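Local coordinates for hypothetical protein aq_1956 (Aquifex aeolicus, PDB 2YVT) that is of unknown function but, as a member of the calcineurin-like metallophosphoesterase superfamily, probably hydrolyses phosphate esters with the help of bound metal ions, at residues K91-P96 with R121-G126; E135-G140 with L176-Y181; F180-I185 with A202-I207. All coordinates share one frame; numbering follows the deposited sequence.

Interaction 1: residues K91-P96 with R121-G126; sequences KTFVVP and RVLHEG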
ATOM      1  N   LYS A  91       7.073 -10.492  10.143  1.00 10.14           N
ATOM      2  CA  LYS A  91       5.930  -9.639  10.490  1.00 10.61           C
ATOM      3  C   LYS A  91       5.666  -8.721   9.302  1.00 10.41           C
ATOM      4  O   LYS A  91       6.568  -8.029   8.842  1.00 11.28           O
ATOM      5  CB  LYS A  91       6.210  -8.807  11.747  1.00 11.95           C
ATOM      6  CG  LYS A  91       5.070  -7.849  12.118  1.00 13.45           C
ATOM      7  CD  LYS A  91       3.842  -8.600  12.631  1.00 17.05           C
ATOM      8  CE  LYS A  91       2.609  -7.704  12.673  1.00 19.18           C
ATOM      9  NZ  LYS A  91       1.823  -7.786  11.390  1.00 16.89           N
ATOM     10  N   THR A  92       4.434  -8.725   8.805  1.00  9.05           N
ATOM     11  CA  THR A  92       4.130  -8.088   7.525  1.00 10.40           C
ATOM     12  C   THR A  92       2.879  -7.236   7.624  1.00  9.00           C
ATOM     13  O   THR A  92       1.869  -7.679   8.188  1.00 11.76           O
ATOM     14  CB  THR A  92       3.924  -9.159   6.424  1.00 10.07           C
ATOM     15  OG1 THR A  92       5.096  -9.977   6.329  1.00 11.08           O
ATOM     16  CG2 THR A  92       3.663  -8.521   5.061  1.00 11.12           C
ATOM     17  N   PHE A  93       2.953  -6.020   7.082  1.00  9.17           N
ATOM     18  CA  PHE A  93       1.781  -5.175   6.916  1.00  8.23           C
ATOM     19  C   PHE A  93       1.496  -5.040   5.432  1.00  9.53           C
ATOM     20  O   PHE A  93       2.406  -4.799   4.640  1.00  9.32           O
ATOM     21  CB  PHE A  93       2.004  -3.789   7.525  1.00  9.84           C
ATOM     22  CG  PHE A  93       2.170  -3.804   9.011  1.00  9.77           C
ATOM     23  CD1 PHE A  93       1.119  -4.190   9.835  1.00 11.03           C
ATOM     24  CD2 PHE A  93       3.381  -3.444   9.586  1.00 11.46           C
ATOM     25  CE1 PHE A  93       1.262  -4.202  11.221  1.00 11.46           C
ATOM     26  CE2 PHE A  93       3.545  -3.456  10.970  1.00 12.90           C
ATOM     27  CZ  PHE A  93       2.480  -3.837  11.790  1.00 11.94           C
ATOM     28  N   VAL A  94       0.229  -5.205   5.072  1.00  7.80           N
ATOM     29  CA  VAL A  94      -0.218  -5.138   3.684  1.00  8.28           C
ATOM     30  C   VAL A  94      -1.274  -4.045   3.572  1.00  8.23           C
ATOM     31  O   VAL A  94      -2.200  -3.997   4.373  1.00  8.80           O
ATOM     32  CB  VAL A  94      -0.827  -6.489   3.232  1.00  8.80           C
ATOM     33  CG1 VAL A  94      -1.370  -6.396   1.806  1.00  9.48           C
ATOM     34  CG2 VAL A  94       0.211  -7.616   3.344  1.00  9.92           C
ATOM     35  N   VAL A  95      -1.135  -3.179   2.565  1.00  7.08           N
ATOM     36  CA  VAL A  95      -2.088  -2.086   2.327  1.00  7.17           C
ATOM     37  C   VAL A  95      -2.556  -2.180   0.867  1.00  7.04           C
ATOM     38  O   VAL A  95      -1.728  -2.188  -0.033  1.00  8.31           O
ATOM     39  CB  VAL A  95      -1.445  -0.710   2.622  1.00  7.43           C
ATOM     40  CG1 VAL A  95      -2.407   0.419   2.274  1.00  9.47           C
ATOM     41  CG2 VAL A  95      -1.018  -0.639   4.089  1.00  9.14           C
ATOM     42  N   PRO A  96      -3.879  -2.297   0.636  1.00  7.54           N
ATOM     43  CA  PRO A  96      -4.352  -2.569  -0.720  1.00  7.16           C
ATOM     44  C   PRO A  96      -4.222  -1.382  -1.665  1.00  7.01           C
ATOM     45  O   PRO A  96      -4.278  -0.215  -1.233  1.00  7.85           O
ATOM     46  CB  PRO A  96      -5.835  -2.922  -0.505  1.00  7.23           C
ATOM     47  CG  PRO A  96      -6.221  -2.146   0.711  1.00  8.96           C
ATOM     48  CD  PRO A  96      -5.000  -2.199   1.596  1.00  7.84           C
ATOM     49  N   ARG A 121      -0.707  -8.716   8.776  1.00 10.93           N
ATOM     50  CA  ARG A 121      -1.804  -7.841   9.150  1.00 11.23           C
ATOM     51  C   ARG A 121      -2.104  -6.899   7.998  1.00 10.72           C
ATOM     52  O   ARG A 121      -1.226  -6.172   7.552  1.00 10.79           O
ATOM     53  CB  ARG A 121      -1.426  -7.045  10.392  1.00 14.98           C
ATOM     54  CG  ARG A 121      -2.470  -6.041  10.812  1.00 20.05           C
ATOM     55  CD  ARG A 121      -2.140  -5.458  12.162  1.00 25.64           C
ATOM     56  NE  ARG A 121      -2.677  -6.254  13.267  1.00 30.13           N
ATOM     57  CZ  ARG A 121      -3.812  -5.976  13.903  1.00 31.20           C
ATOM     58  NH1 ARG A 121      -4.541  -4.925  13.547  1.00 31.97           N
ATOM     59  NH2 ARG A 121      -4.222  -6.756  14.894  1.00 33.45           N
ATOM     60  N   VAL A 122      -3.341  -6.926   7.515  1.00  9.86           N
ATOM     61  CA  VAL A 122      -3.789  -5.957   6.523  1.00 10.70           C
ATOM     62  C   VAL A 122      -4.221  -4.687   7.248  1.00 10.58           C
ATOM     63  O   VAL A 122      -5.002  -4.744   8.206  1.00 12.29           O
ATOM     64  CB  VAL A 122      -4.954  -6.513   5.657  1.00 11.35           C
ATOM     65  CG1 VAL A 122      -5.605  -5.403   4.849  1.00 12.79           C
ATOM     66  CG2 VAL A 122      -4.449  -7.618   4.741  1.00 14.21           C
ATOM     67  N   LEU A 123      -3.691  -3.548   6.800  1.00 10.05           N
ATOM     68  CA  LEU A 123      -4.054  -2.251   7.361  1.00 10.52           C
ATOM     69  C   LEU A 123      -4.749  -1.430   6.301  1.00 10.50           C
ATOM     70  O   LEU A 123      -4.145  -1.032   5.306  1.00  9.86           O
ATOM     71  CB  LEU A 123      -2.818  -1.503   7.871  1.00 11.66           C
ATOM     72  CG  LEU A 123      -2.047  -2.147   9.016  1.00 12.45           C
ATOM     73  CD1 LEU A 123      -0.852  -1.280   9.347  1.00 12.58           C
ATOM     74  CD2 LEU A 123      -2.931  -2.341  10.236  1.00 14.29           C
ATOM     75  N   HIS A 124      -6.037  -1.212   6.505  1.00  9.81           N
ATOM     76  CA  HIS A 124      -6.800  -0.367   5.611  1.00  9.18           C
ATOM     77  C   HIS A 124      -7.902   0.314   6.402  1.00  9.18           C
ATOM     78  O   HIS A 124      -8.809  -0.350   6.915  1.00  9.93           O
ATOM     79  CB  HIS A 124      -7.385  -1.161   4.437  1.00  9.04           C
ATOM     80  CG  HIS A 124      -8.185  -0.315   3.495  1.00  9.02           C
ATOM     81  ND1 HIS A 124      -7.648   0.775   2.841  1.00  8.72           N
ATOM     82  CD2 HIS A 124      -9.485  -0.375   3.123  1.00  8.66           C
ATOM     83  CE1 HIS A 124      -8.579   1.341   2.093  1.00  8.91           C
ATOM     84  NE2 HIS A 124      -9.707   0.669   2.254  1.00  8.43           N
ATOM     85  N   GLU A 125      -7.804   1.640   6.504  1.00  8.25           N
ATOM     86  CA  GLU A 125      -8.685   2.429   7.379  1.00  9.39           C
ATOM     87  C   GLU A 125      -8.551   1.958   8.830  1.00 10.45           C
ATOM     88  O   GLU A 125      -9.527   1.903   9.586  1.00 12.23           O
ATOM     89  CB  GLU A 125     -10.141   2.359   6.918  1.00 10.11           C
ATOM     90  CG  GLU A 125     -10.324   2.602   5.434  1.00 11.63           C
ATOM     91  CD  GLU A 125     -11.759   2.528   5.024  1.00 14.11           C
ATOM     92  OE1 GLU A 125     -12.555   3.304   5.573  1.00 17.71           O
ATOM     93  OE2 GLU A 125     -12.094   1.686   4.170  1.00 17.02           O
ATOM     94  N   GLY A 126      -7.325   1.621   9.211  1.00 10.42           N
ATOM     95  CA  GLY A 126      -7.068   1.035  10.511  1.00 11.47           C
ATOM     96  C   GLY A 126      -5.611   1.118  10.892  1.00 11.87           C
ATOM     97  O   GLY A 126      -4.784   1.712  10.176  1.00 11.46           O
TER
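Three backbone hydrogen bonds pair Thr92 and Val94 with Arg121 and Leu123. Arg121 N donates a hydrogen bond to Thr92 O at 2.8 Å. Val94 N donates to Arg121 O at 3.0 Å, and Leu123 N to Val94 O at 2.9 Å; with bridges Phe93-Arg121 and Val94-Val122, this is a parallel ladder. Lys91 NZ bonds weakly to Thr92 O and more firmly to Asn119 O, beside Arg121 CB.

Apolar packing falls on two faces. On one, Phe93 CG lies anti to the carbonyl carbon (chi1 -65°), and the ring runs alongside the Arg121 chain, whose CD reaches the ring edge in its plane, 3.7 Å from CE1. Leu123 CD1 approaches the same ring obliquely, 3.5 Å from Phe93 CD1, and Ala128 and Val136 extend this layer. On the other face Val94 CB meets Val122 CG2 at 4.1 Å, and Phe106 and Ala110 of helix 103-112 pack on Val122.

Beyond the ladder, Pro96 CG sits over one face of the His124 ring in a CH-pi contact, 4.1 Å from the centroid, while Glu125 CG lies over the opposite face, sandwiching the ring. Both ring nitrogens are engaged, ND1 with Gly140 N and NE2 with Tyr156 OH, which fixes the ring's rotation. Leu123 O, buried here, finds no polar partner. Strand 91-95, helix 103-112 and strand 120-122 together form a beta-alpha-beta unit at the margin of a mixed sheet.

Interaction 2: residues E135-G140 with L176-Y181; sequences EVIGFG and LVTIFY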
ATOM      1  N   GLU A 135       2.801   3.347  16.256  1.00 14.85           N
ATOM      2  CA  GLU A 135       1.481   3.055  15.713  1.00 15.62           C
ATOM      3  C   GLU A 135       1.625   3.062  14.199  1.00 13.66           C
ATOM      4  O   GLU A 135       2.152   4.019  13.621  1.00 14.40           O
ATOM      5  CB  GLU A 135       0.432   4.091  16.143  1.00 18.97           C
ATOM      6  CG  GLU A 135       0.059   4.057  17.638  1.00 23.20           C
ATOM      7  CD  GLU A 135      -0.823   2.873  18.036  1.00 26.03           C
ATOM      8  OE1 GLU A 135      -1.098   1.987  17.200  1.00 27.02           O
ATOM      9  OE2 GLU A 135      -1.249   2.827  19.213  1.00 28.63           O
ATOM     10  N   VAL A 136       1.166   1.990  13.563  1.00 10.83           N
ATOM     11  CA  VAL A 136       1.222   1.886  12.109  1.00 10.88           C
ATOM     12  C   VAL A 136      -0.188   2.046  11.568  1.00 11.07           C
ATOM     13  O   VAL A 136      -1.085   1.301  11.951  1.00 12.02           O
ATOM     14  CB  VAL A 136       1.847   0.545  11.657  1.00 11.04           C
ATOM     15  CG1 VAL A 136       2.109   0.548  10.154  1.00 12.05           C
ATOM     16  CG2 VAL A 136       3.165   0.314  12.404  1.00 13.48           C
ATOM     17  N   ILE A 137      -0.373   3.041  10.704  1.00 10.90           N
ATOM     18  CA  ILE A 137      -1.687   3.347  10.139  1.00 11.87           C
ATOM     19  C   ILE A 137      -1.644   3.044   8.651  1.00 10.10           C
ATOM     20  O   ILE A 137      -0.684   3.411   7.973  1.00 11.44           O
ATOM     21  CB  ILE A 137      -2.041   4.829  10.349  1.00 14.11           C
ATOM     22  CG1 ILE A 137      -2.098   5.147  11.846  1.00 16.65           C
ATOM     23  CG2 ILE A 137      -3.372   5.185   9.684  1.00 15.38           C
ATOM     24  CD1 ILE A 137      -2.135   6.615  12.116  1.00 20.93           C
ATOM     25  N   GLY A 138      -2.676   2.375   8.146  1.00  9.17           N
ATOM     26  CA  GLY A 138      -2.776   2.102   6.714  1.00  8.57           C
ATOM     27  C   GLY A 138      -4.067   2.622   6.120  1.00  8.67           C
ATOM     28  O   GLY A 138      -5.129   2.519   6.730  1.00  8.94           O
ATOM     29  N   PHE A 139      -3.980   3.191   4.923  1.00  7.86           N
ATOM     30  CA  PHE A 139      -5.179   3.596   4.196  1.00  8.14           C
ATOM     31  C   PHE A 139      -4.873   3.423   2.712  1.00  8.28           C
ATOM     32  O   PHE A 139      -4.117   4.203   2.116  1.00  8.58           O
ATOM     33  CB  PHE A 139      -5.570   5.047   4.540  1.00  8.95           C
ATOM     34  CG  PHE A 139      -7.032   5.369   4.289  1.00  7.71           C
ATOM     35  CD1 PHE A 139      -7.802   5.961   5.296  1.00  8.77           C
ATOM     36  CD2 PHE A 139      -7.640   5.081   3.068  1.00  8.63           C
ATOM     37  CE1 PHE A 139      -9.153   6.266   5.091  1.00  9.06           C
ATOM     38  CE2 PHE A 139      -8.994   5.377   2.844  1.00  9.01           C
ATOM     39  CZ  PHE A 139      -9.751   5.980   3.860  1.00  8.74           C
ATOM     40  N   GLY A 140      -5.426   2.359   2.140  1.00  7.45           N
ATOM     41  CA  GLY A 140      -5.159   1.997   0.753  1.00  8.02           C
ATOM     42  C   GLY A 140      -6.071   2.644  -0.272  1.00  7.60           C
ATOM     43  O   GLY A 140      -6.864   3.543   0.039  1.00  8.15           O
ATOM     44  N   LEU A 176       4.521   7.622  14.795  1.00 16.22           N
ATOM     45  CA  LEU A 176       3.515   7.285  13.803  1.00 16.13           C
ATOM     46  C   LEU A 176       4.145   6.945  12.459  1.00 15.39           C
ATOM     47  O   LEU A 176       4.925   7.731  11.913  1.00 15.06           O
ATOM     48  CB  LEU A 176       2.536   8.452  13.652  1.00 18.12           C
ATOM     49  CG  LEU A 176       1.307   8.276  12.775  1.00 19.92           C
ATOM     50  CD1 LEU A 176       0.501   7.108  13.302  1.00 20.79           C
ATOM     51  CD2 LEU A 176       0.485   9.559  12.771  1.00 18.74           C
ATOM     52  N   VAL A 177       3.792   5.773  11.934  1.00 13.91           N
ATOM     53  CA  VAL A 177       4.175   5.371  10.583  1.00 13.90           C
ATOM     54  C   VAL A 177       2.889   5.198   9.787  1.00 13.29           C
ATOM     55  O   VAL A 177       2.012   4.429  10.186  1.00 13.96           O
ATOM     56  CB  VAL A 177       4.984   4.055  10.570  1.00 13.29           C
ATOM     57  CG1 VAL A 177       5.266   3.590   9.131  1.00 14.67           C
ATOM     58  CG2 VAL A 177       6.298   4.218  11.350  1.00 15.36           C
ATOM     59  N   THR A 178       2.769   5.930   8.680  1.00 11.64           N
ATOM     60  CA  THR A 178       1.573   5.829   7.830  1.00 11.19           C
ATOM     61  C   THR A 178       1.945   5.157   6.520  1.00 11.11           C
ATOM     62  O   THR A 178       3.035   5.371   5.988  1.00 13.95           O
ATOM     63  CB  THR A 178       0.931   7.203   7.546  1.00 11.72           C
ATOM     64  OG1 THR A 178       1.900   8.066   6.945  1.00 11.82           O
ATOM     65  CG2 THR A 178       0.417   7.850   8.845  1.00 13.01           C
ATOM     66  N   ILE A 179       1.051   4.313   6.026  1.00  9.32           N
ATOM     67  CA  ILE A 179       1.273   3.590   4.784  1.00  8.29           C
ATOM     68  C   ILE A 179       0.074   3.833   3.891  1.00  8.32           C
ATOM     69  O   ILE A 179      -1.054   3.516   4.272  1.00  9.46           O
ATOM     70  CB  ILE A 179       1.448   2.070   5.019  1.00  7.99           C
ATOM     71  CG1 ILE A 179       2.509   1.804   6.099  1.00  8.63           C
ATOM     72  CG2 ILE A 179       1.823   1.364   3.706  1.00  9.55           C
ATOM     73  CD1 ILE A 179       2.589   0.363   6.555  1.00  9.66           C
ATOM     74  N   PHE A 180       0.323   4.412   2.716  1.00  8.28           N
ATOM     75  CA  PHE A 180      -0.735   4.745   1.762  1.00  8.81           C
ATOM     76  C   PHE A 180      -0.383   4.171   0.410  1.00  8.06           C
ATOM     77  O   PHE A 180       0.784   4.162   0.028  1.00  9.37           O
ATOM     78  CB  PHE A 180      -0.877   6.269   1.589  1.00 10.43           C
ATOM     79  CG  PHE A 180      -1.115   7.016   2.868  1.00 10.81           C
ATOM     80  CD1 PHE A 180      -2.263   6.798   3.623  1.00 12.53           C
ATOM     81  CD2 PHE A 180      -0.186   7.952   3.308  1.00 12.30           C
ATOM     82  CE1 PHE A 180      -2.475   7.500   4.817  1.00 12.19           C
ATOM     83  CE2 PHE A 180      -0.388   8.661   4.488  1.00 12.61           C
ATOM     84  CZ  PHE A 180      -1.535   8.436   5.242  1.00 12.44           C
ATOM     85  N   TYR A 181      -1.387   3.709  -0.333  1.00  7.88           N
ATOM     86  CA  TYR A 181      -1.157   3.412  -1.738  1.00  7.97           C
ATOM     87  C   TYR A 181      -0.795   4.703  -2.486  1.00  7.84           C
ATOM     88  O   TYR A 181       0.138   4.738  -3.284  1.00  8.82           O
ATOM     89  CB  TYR A 181      -2.386   2.741  -2.361  1.00  9.14           C
ATOM     90  CG  TYR A 181      -2.290   2.609  -3.857  1.00  8.33           C
ATOM     91  CD1 TYR A 181      -1.406   1.699  -4.440  1.00  8.49           C
ATOM     92  CD2 TYR A 181      -3.081   3.399  -4.698  1.00  8.62           C
ATOM     93  CE1 TYR A 181      -1.317   1.571  -5.829  1.00  8.44           C
ATOM     94  CE2 TYR A 181      -3.011   3.274  -6.085  1.00  7.76           C
ATOM     95  CZ  TYR A 181      -2.124   2.365  -6.644  1.00  9.54           C
ATOM     96  OH  TYR A 181      -2.041   2.249  -8.006  1.00 10.71           O
TER
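Ile179 CG1 stands anti to its carbonyl carbon (chi1 -51°) and chi2 is extended, which carries CD1 across to Val136 CG1 at 3.6 Å; the two side chains meet at a slant. Phe180 also has CG anti to its carbonyl carbon (chi1 -56°), and this brings the ring edge to the neighbouring strand: Phe139 O lies in the ring plane, 3.5 Å from Phe180 CD1, and Phe139 CB is 3.9 Å from the same carbon. The ring of Phe139 itself leads away, toward Tyr156 and helix 158-164.

These two groups lie on opposite faces of the mixed sheet that holds strands 134-144, 175-180 and 215-218. The backbones carrying them form a parallel ladder, the strand axes 4.6 Å apart and 18° from parallel. Four bonds build it: Val177 N to Glu135 O (2.9 Å), Ile137 N to Val177 O (2.8 Å), Ile179 N to Ile137 O (2.8 Å) and Phe139 N to Ile179 O (3.0 Å). The first is nearly straight, the third clearly bent.

Val136 and Ile179 share a face with Val177, and Phe93 and Val95 of strand 91-95 pack against it. The other face bears Ile137 and Thr178, where Thr178 CG2 comes to Ile137 CB and Thr178 OG1 bonds weakly to Val215 O.

Interaction 3: residues F180-I185 with A202-I207; sequences FYTPPI and AVVNTI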
ATOM      1  N   PHE A 180       0.323   4.412   2.716  1.00  8.28           N
ATOM      2  CA  PHE A 180      -0.735   4.745   1.762  1.00  8.81           C
ATOM      3  C   PHE A 180      -0.383   4.171   0.410  1.00  8.06           C
ATOM      4  O   PHE A 180       0.784   4.162   0.028  1.00  9.37           O
ATOM      5  CB  PHE A 180      -0.877   6.269   1.589  1.00 10.43           C
ATOM      6  CG  PHE A 180      -1.115   7.016   2.868  1.00 10.81           C
ATOM      7  CD1 PHE A 180      -2.263   6.798   3.623  1.00 12.53           C
ATOM      8  CD2 PHE A 180      -0.186   7.952   3.308  1.00 12.30           C
ATOM      9  CE1 PHE A 180      -2.475   7.500   4.817  1.00 12.19           C
ATOM     10  CE2 PHE A 180      -0.388   8.661   4.488  1.00 12.61           C
ATOM     11  CZ  PHE A 180      -1.535   8.436   5.242  1.00 12.44           C
ATOM     12  N   TYR A 181      -1.387   3.709  -0.333  1.00  7.88           N
ATOM     13  CA  TYR A 181      -1.157   3.412  -1.738  1.00  7.97           C
ATOM     14  C   TYR A 181      -0.795   4.703  -2.486  1.00  7.84           C
ATOM     15  O   TYR A 181       0.138   4.738  -3.284  1.00  8.82           O
ATOM     16  CB  TYR A 181      -2.386   2.741  -2.361  1.00  9.14           C
ATOM     17  CG  TYR A 181      -2.290   2.609  -3.857  1.00  8.33           C
ATOM     18  CD1 TYR A 181      -1.406   1.699  -4.440  1.00  8.49           C
ATOM     19  CD2 TYR A 181      -3.081   3.399  -4.698  1.00  8.62           C
ATOM     20  CE1 TYR A 181      -1.317   1.571  -5.829  1.00  8.44           C
ATOM     21  CE2 TYR A 181      -3.011   3.274  -6.085  1.00  7.76           C
ATOM     22  CZ  TYR A 181      -2.124   2.365  -6.644  1.00  9.54           C
ATOM     23  OH  TYR A 181      -2.041   2.249  -8.006  1.00 10.71           O
ATOM     24  N   THR A 182      -1.546   5.766  -2.211  1.00  8.23           N
ATOM     25  CA  THR A 182      -1.383   7.028  -2.922  1.00  7.48           C
ATOM     26  C   THR A 182      -0.295   7.892  -2.284  1.00  8.15           C
ATOM     27  O   THR A 182      -0.337   8.144  -1.077  1.00  8.25           O
ATOM     28  CB  THR A 182      -2.706   7.798  -2.951  1.00  8.22           C
ATOM     29  OG1 THR A 182      -3.712   6.971  -3.523  1.00  8.83           O
ATOM     30  CG2 THR A 182      -2.583   9.068  -3.781  1.00  7.71           C
ATOM     31  N   PRO A 183       0.686   8.339  -3.094  1.00  8.93           N
ATOM     32  CA  PRO A 183       1.708   9.233  -2.565  1.00  8.37           C
ATOM     33  C   PRO A 183       1.265  10.698  -2.561  1.00  8.90           C
ATOM     34  O   PRO A 183       0.340  11.069  -3.294  1.00  8.74           O
ATOM     35  CB  PRO A 183       2.869   9.053  -3.551  1.00  8.39           C
ATOM     36  CG  PRO A 183       2.197   8.779  -4.866  1.00  9.88           C
ATOM     37  CD  PRO A 183       0.915   8.021  -4.521  1.00  8.08           C
ATOM     38  N   PRO A 184       1.932  11.525  -1.749  1.00  8.85           N
ATOM     39  CA  PRO A 184       1.698  12.961  -1.828  1.00  9.16           C
ATOM     40  C   PRO A 184       2.396  13.551  -3.041  1.00 10.69           C
ATOM     41  O   PRO A 184       3.277  12.911  -3.625  1.00 11.04           O
ATOM     42  CB  PRO A 184       2.384  13.486  -0.569  1.00  9.70           C
ATOM     43  CG  PRO A 184       3.531  12.536  -0.364  1.00  9.31           C
ATOM     44  CD  PRO A 184       2.970  11.190  -0.755  1.00  9.53           C
ATOM     45  N   ILE A 185       2.019  14.777  -3.397  1.00  9.78           N
ATOM     46  CA  ILE A 185       2.768  15.563  -4.376  1.00 11.48           C
ATOM     47  C   ILE A 185       4.171  15.843  -3.829  1.00 11.27           C
ATOM     48  O   ILE A 185       4.324  16.385  -2.733  1.00 12.25           O
ATOM     49  CB  ILE A 185       2.059  16.912  -4.685  1.00 12.42           C
ATOM     50  CG1 ILE A 185       0.576  16.707  -5.042  1.00 13.93           C
ATOM     51  CG2 ILE A 185       2.819  17.684  -5.770  1.00 12.81           C
ATOM     52  CD1 ILE A 185       0.309  15.865  -6.281  1.00 14.86           C
ATOM     53  N   ALA A 202      -2.900  15.692  -3.619  1.00 11.27           N
ATOM     54  CA  ALA A 202      -2.876  16.720  -2.584  1.00 12.06           C
ATOM     55  C   ALA A 202      -3.586  16.252  -1.328  1.00 11.87           C
ATOM     56  O   ALA A 202      -3.353  16.779  -0.245  1.00 11.88           O
ATOM     57  CB  ALA A 202      -3.520  18.000  -3.099  1.00 12.45           C
ATOM     58  N   VAL A 203      -4.466  15.256  -1.468  1.00 11.63           N
ATOM     59  CA  VAL A 203      -5.148  14.707  -0.301  1.00 11.76           C
ATOM     60  C   VAL A 203      -4.115  14.152   0.671  1.00 11.63           C
ATOM     61  O   VAL A 203      -4.239  14.307   1.887  1.00 12.30           O
ATOM     62  CB  VAL A 203      -6.162  13.612  -0.697  1.00 11.76           C
ATOM     63  CG1 VAL A 203      -6.690  12.907   0.539  1.00 12.36           C
ATOM     64  CG2 VAL A 203      -7.301  14.227  -1.498  1.00 13.15           C
ATOM     65  N   VAL A 204      -3.072  13.527   0.128  1.00 12.16           N
ATOM     66  CA  VAL A 204      -2.056  12.913   0.970  1.00 10.96           C
ATOM     67  C   VAL A 204      -1.150  13.980   1.606  1.00 10.84           C
ATOM     68  O   VAL A 204      -0.772  13.855   2.767  1.00 10.51           O
ATOM     69  CB  VAL A 204      -1.270  11.813   0.215  1.00 11.72           C
ATOM     70  CG1 VAL A 204      -0.275  11.149   1.139  1.00 12.33           C
ATOM     71  CG2 VAL A 204      -2.254  10.767  -0.327  1.00 12.30           C
ATOM     72  N   ASN A 205      -0.833  15.049   0.876  1.00 11.31           N
ATOM     73  CA  ASN A 205      -0.108  16.161   1.522  1.00 10.91           C
ATOM     74  C   ASN A 205      -0.913  16.675   2.698  1.00 11.68           C
ATOM     75  O   ASN A 205      -0.363  16.999   3.750  1.00 12.09           O
ATOM     76  CB  ASN A 205       0.170  17.313   0.549  1.00 11.05           C
ATOM     77  CG  ASN A 205       1.076  16.904  -0.580  1.00 11.81           C
ATOM     78  OD1 ASN A 205       2.260  17.283  -0.634  1.00 14.05           O
ATOM     79  ND2 ASN A 205       0.543  16.114  -1.482  1.00  9.16           N
ATOM     80  N   THR A 206      -2.228  16.733   2.505  1.00 11.11           N
ATOM     81  CA  THR A 206      -3.134  17.225   3.528  1.00 12.67           C
ATOM     82  C   THR A 206      -3.189  16.282   4.735  1.00 12.86           C
ATOM     83  O   THR A 206      -3.106  16.746   5.873  1.00 14.08           O
ATOM     84  CB  THR A 206      -4.536  17.497   2.950  1.00 13.41           C
ATOM     85  OG1 THR A 206      -4.435  18.415   1.847  1.00 13.09           O
ATOM     86  CG2 THR A 206      -5.447  18.084   4.007  1.00 14.73           C
ATOM     87  N   ILE A 207      -3.304  14.972   4.485  1.00 13.44           N
ATOM     88  CA  ILE A 207      -3.251  13.972   5.560  1.00 15.59           C
ATOM     89  C   ILE A 207      -1.951  14.082   6.343  1.00 13.86           C
ATOM     90  O   ILE A 207      -1.939  14.001   7.564  1.00 14.72           O
ATOM     91  CB  ILE A 207      -3.273  12.509   5.033  1.00 17.44           C
ATOM     92  CG1 ILE A 207      -4.511  12.196   4.203  1.00 20.09           C
ATOM     93  CG2 ILE A 207      -3.129  11.525   6.209  1.00 19.57           C
ATOM     94  CD1 ILE A 207      -4.432  10.812   3.563  1.00 18.76           C
TER
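Val204 points from the helix into the chain segment that follows strand 175-180. Its CB lies 3.8 Å from Pro184 N. From there the side chain forks: CG1, anti to the backbone N (chi1 -177°), enters the angle between Pro184, 3.8 Å from its CD, and the Phe180 ring, 3.9 Å from CD2 and approached obliquely. CG2 takes the other direction, 3.3 Å from Thr182 O and 3.9 Å from Thr182 CG2. The carbonyl oxygen of Thr182 is thus buried against methyl groups and has no polar partner in the model, while Thr182 OG1 is hydrogen-bonded to Leu143 N and Gly141 O.

One turn further, Ile207 comes from the opposite direction to Phe180, with CD1 over one face of the ring and CG2 3.6 Å from CZ. At the outer end Asn205 places its amide beside Pro184 CB and the Ile185 backbone. Replacing Asn205 by an alanine would remove that amide and is likely to leave a gap beside Pro184 CB and deprive the Ile185 backbone of a polar neighbour.

Helix 202-211 is therefore seated on the end of strand 175-180 and its following loop, with Leu143 of strand 134-144 touching Val204 and Ile207, and helix 158-164 flanking it through Arg158, Val161 and Glu162.

In the fold
Interaction 1 closes before interaction 2 opens, and interaction 3 starts on Phe180 and Tyr181, which it shares with interaction 2. Interaction 1 lies at the margin of the six-stranded sheet and interaction 2 within the seven-stranded one, their centres about 8 Å apart. Val95 CG2 packs on Ile179 CG2 at 3.5 Å, so the sheets are layered face to face, consistent with the two-sheet sandwich of calcineurin-like phosphoesterases. Where the chain leaving strand 120-122 enters the second sheet, Gly126 O meets Gly138 N at 3.0 Å, a probable hydrogen bond. Interaction 3 lies about 11 Å from interaction 2 and about 17 Å from interaction 1, centre to centre, where helix 202-211 covers the second sheet's outer face.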